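Local coordinates for pectinesterase A (Erwinia chrysanthemi, PDB 2NTP), which hydrolyses the methyl esters of pectin, leaving de-esterified polygalacturonate and methanol, the first step in the maceration and soft-rotting of plant tissue, at residues Q319-D322 with A323-A326. Numbering follows the deposited sequence.
Sequences QLTD and AQAA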
ATOM      1  N   GLN A 319      14.674  -1.041 -19.404  1.00 13.80           N
ATOM      2  CA  GLN A 319      15.603  -0.318 -18.557  1.00 13.76           C
ATOM      3  C   GLN A 319      15.617   1.157 -18.912  1.00 13.95           C
ATOM      4  O   GLN A 319      15.549   1.525 -20.088  1.00 14.00           O
ATOM      5  CB  GLN A 319      17.014  -0.893 -18.707  1.00 13.76           C
ATOM      6  CG  GLN A 319      17.116  -2.399 -18.467  1.00 13.64           C
ATOM      7  CD  GLN A 319      16.886  -2.791 -17.017  1.00 13.72           C
ATOM      8  OE1 GLN A 319      17.418  -2.164 -16.098  1.00 13.63           O
ATOM      9  NE2 GLN A 319      16.090  -3.837 -16.805  1.00 13.00           N
ATOM     10  N   LEU A 320      15.707   2.000 -17.890  1.00 13.91           N
ATOM     11  CA  LEU A 320      15.873   3.433 -18.097  1.00 14.11           C
ATOM     12  C   LEU A 320      17.318   3.754 -18.448  1.00 14.60           C
ATOM     13  O   LEU A 320      18.244   3.093 -17.970  1.00 14.38           O
ATOM     14  CB  LEU A 320      15.483   4.214 -16.836  1.00 13.81           C
ATOM     15  CG  LEU A 320      14.060   4.122 -16.279  1.00 13.28           C
ATOM     16  CD1 LEU A 320      13.950   5.000 -15.042  1.00 12.38           C
ATOM     17  CD2 LEU A 320      13.015   4.524 -17.318  1.00 13.03           C
ATOM     18  N   THR A 321      17.503   4.774 -19.283  1.00 15.54           N
ATOM     19  CA  THR A 321      18.822   5.365 -19.495  1.00 16.13           C
ATOM     20  C   THR A 321      19.169   6.232 -18.279  1.00 16.46           C
ATOM     21  O   THR A 321      18.293   6.542 -17.462  1.00 16.12           O
ATOM     22  CB  THR A 321      18.855   6.248 -20.762  1.00 16.23           C
ATOM     23  OG1 THR A 321      17.954   7.349 -20.597  1.00 16.93           O
ATOM     24  CG2 THR A 321      18.456   5.447 -22.005  1.00 16.66           C
ATOM     25  N   ASP A 322      20.435   6.634 -18.164  1.00 16.81           N
ATOM     26  CA  ASP A 322      20.860   7.559 -17.108  1.00 17.26           C
ATOM     27  C   ASP A 322      20.035   8.851 -17.127  1.00 17.14           C
ATOM     28  O   ASP A 322      19.573   9.320 -16.084  1.00 17.15           O
ATOM     29  CB  ASP A 322      22.349   7.899 -17.244  1.00 17.63           C
ATOM     30  CG  ASP A 322      23.259   6.705 -16.986  1.00 18.80           C
ATOM     31  OD1 ASP A 322      22.846   5.751 -16.283  1.00 19.11           O
ATOM     32  OD2 ASP A 322      24.404   6.725 -17.489  1.00 20.43           O
ATOM     33  N   ALA A 323      19.849   9.412 -18.321  1.00 17.12           N
ATOM     34  CA  ALA A 323      19.049  10.623 -18.511  1.00 16.84           C
ATOM     35  C   ALA A 323      17.603  10.440 -18.050  1.00 16.69           C
ATOM     36  O   ALA A 323      17.041  11.323 -17.398  1.00 16.58           O
ATOM     37  CB  ALA A 323      19.094  11.070 -19.970  1.00 17.25           C
ATOM     38  N   GLN A 324      17.012   9.293 -18.386  1.00 16.14           N
ATOM     39  CA  GLN A 324      15.640   8.978 -17.985  1.00 15.95           C
ATOM     40  C   GLN A 324      15.524   8.785 -16.474  1.00 15.28           C
ATOM     41  O   GLN A 324      14.537   9.206 -15.868  1.00 15.01           O
ATOM     42  CB  GLN A 324      15.130   7.736 -18.713  1.00 15.78           C
ATOM     43  CG  GLN A 324      14.735   7.973 -20.167  1.00 16.77           C
ATOM     44  CD  GLN A 324      14.425   6.683 -20.907  1.00 17.27           C
ATOM     45  OE1 GLN A 324      14.978   5.624 -20.602  1.00 17.62           O
ATOM     46  NE2 GLN A 324      13.538   6.769 -21.895  1.00 19.79           N
ATOM     47  N   ALA A 325      16.539   8.159 -15.878  1.00 14.73           N
ATOM     48  CA  ALA A 325      16.592   7.944 -14.426  1.00 14.58           C
ATOM     49  C   ALA A 325      16.596   9.252 -13.632  1.00 14.56           C
ATOM     50  O   ALA A 325      16.061   9.309 -12.526  1.00 14.51           O
ATOM     51  CB  ALA A 325      17.795   7.099 -14.056  1.00 14.56           C
ATOM     52  N   ALA A 326      17.199  10.295 -14.205  1.00 14.45           N
ATOM     53  CA  ALA A 326      17.268  11.614 -13.572  1.00 14.59           C
ATOM     54  C   ALA A 326      15.898  12.282 -13.434  1.00 14.67           C
ATOM     55  O   ALA A 326      15.756  13.270 -12.712  1.00 14.80           O
ATOM     56  CB  ALA A 326      18.226  12.523 -14.344  1.00 14.63           C
TER
HETATM   57  O   HOH W   1      14.827   3.370 -21.937  1.00 36.29           O
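A chi1 of 63° sets Thr321 OG1 between its own backbone N and carbonyl carbon, facing the first turn of helix 322-325, while Gln324 sends CG back beside its backbone N (chi1 -76°) and runs extended from there, which carries its amide to the chain ahead of the helix. Two reciprocal bonds result. Gln324 N donates to Thr321 OG1 over 3.1 Å, and Thr321 N returns a nearly straight bond to Gln324 OE1 at 3.0 Å, with an N-H...O angle of 170°. The Thr321 nitrogen approaches a little off the plane of the amide carbonyl. This exchange is a capping box, with Thr321 as the N-cap of a short helix that follows the last strand, 300-304, of the parallel beta-helix typical of pectinesterases. Behind the box the helical bonds begin, Ala325 N to Thr321 O (2.9 Å) and the longer, more bent Ala326 N to Asp322 O (3.2 Å). Gln324 OE1 also accepts from a water at 2.6 Å; the same water donates to Gln319 O, so a second, solvent-mediated link ties the glutamine to the incoming chain. On the inner side Leu320 lies across the Gln324 side chain, its CD2 4.0 Å from Gln324 OE1, and its CD1 rests 4.0 Å from Ala325 CA. The buried leucine reaches on to Phe302 and Tyr304 of strand 300-304 and to Val266 and Leu268 of the neighbouring strand 264-268, where Ala325 also meets Tyr304 and Leu268. The CB of Asp322 points away from residues 323-326, and its OD1 is hydrogen-bonded to the hydroxyl of Tyr304.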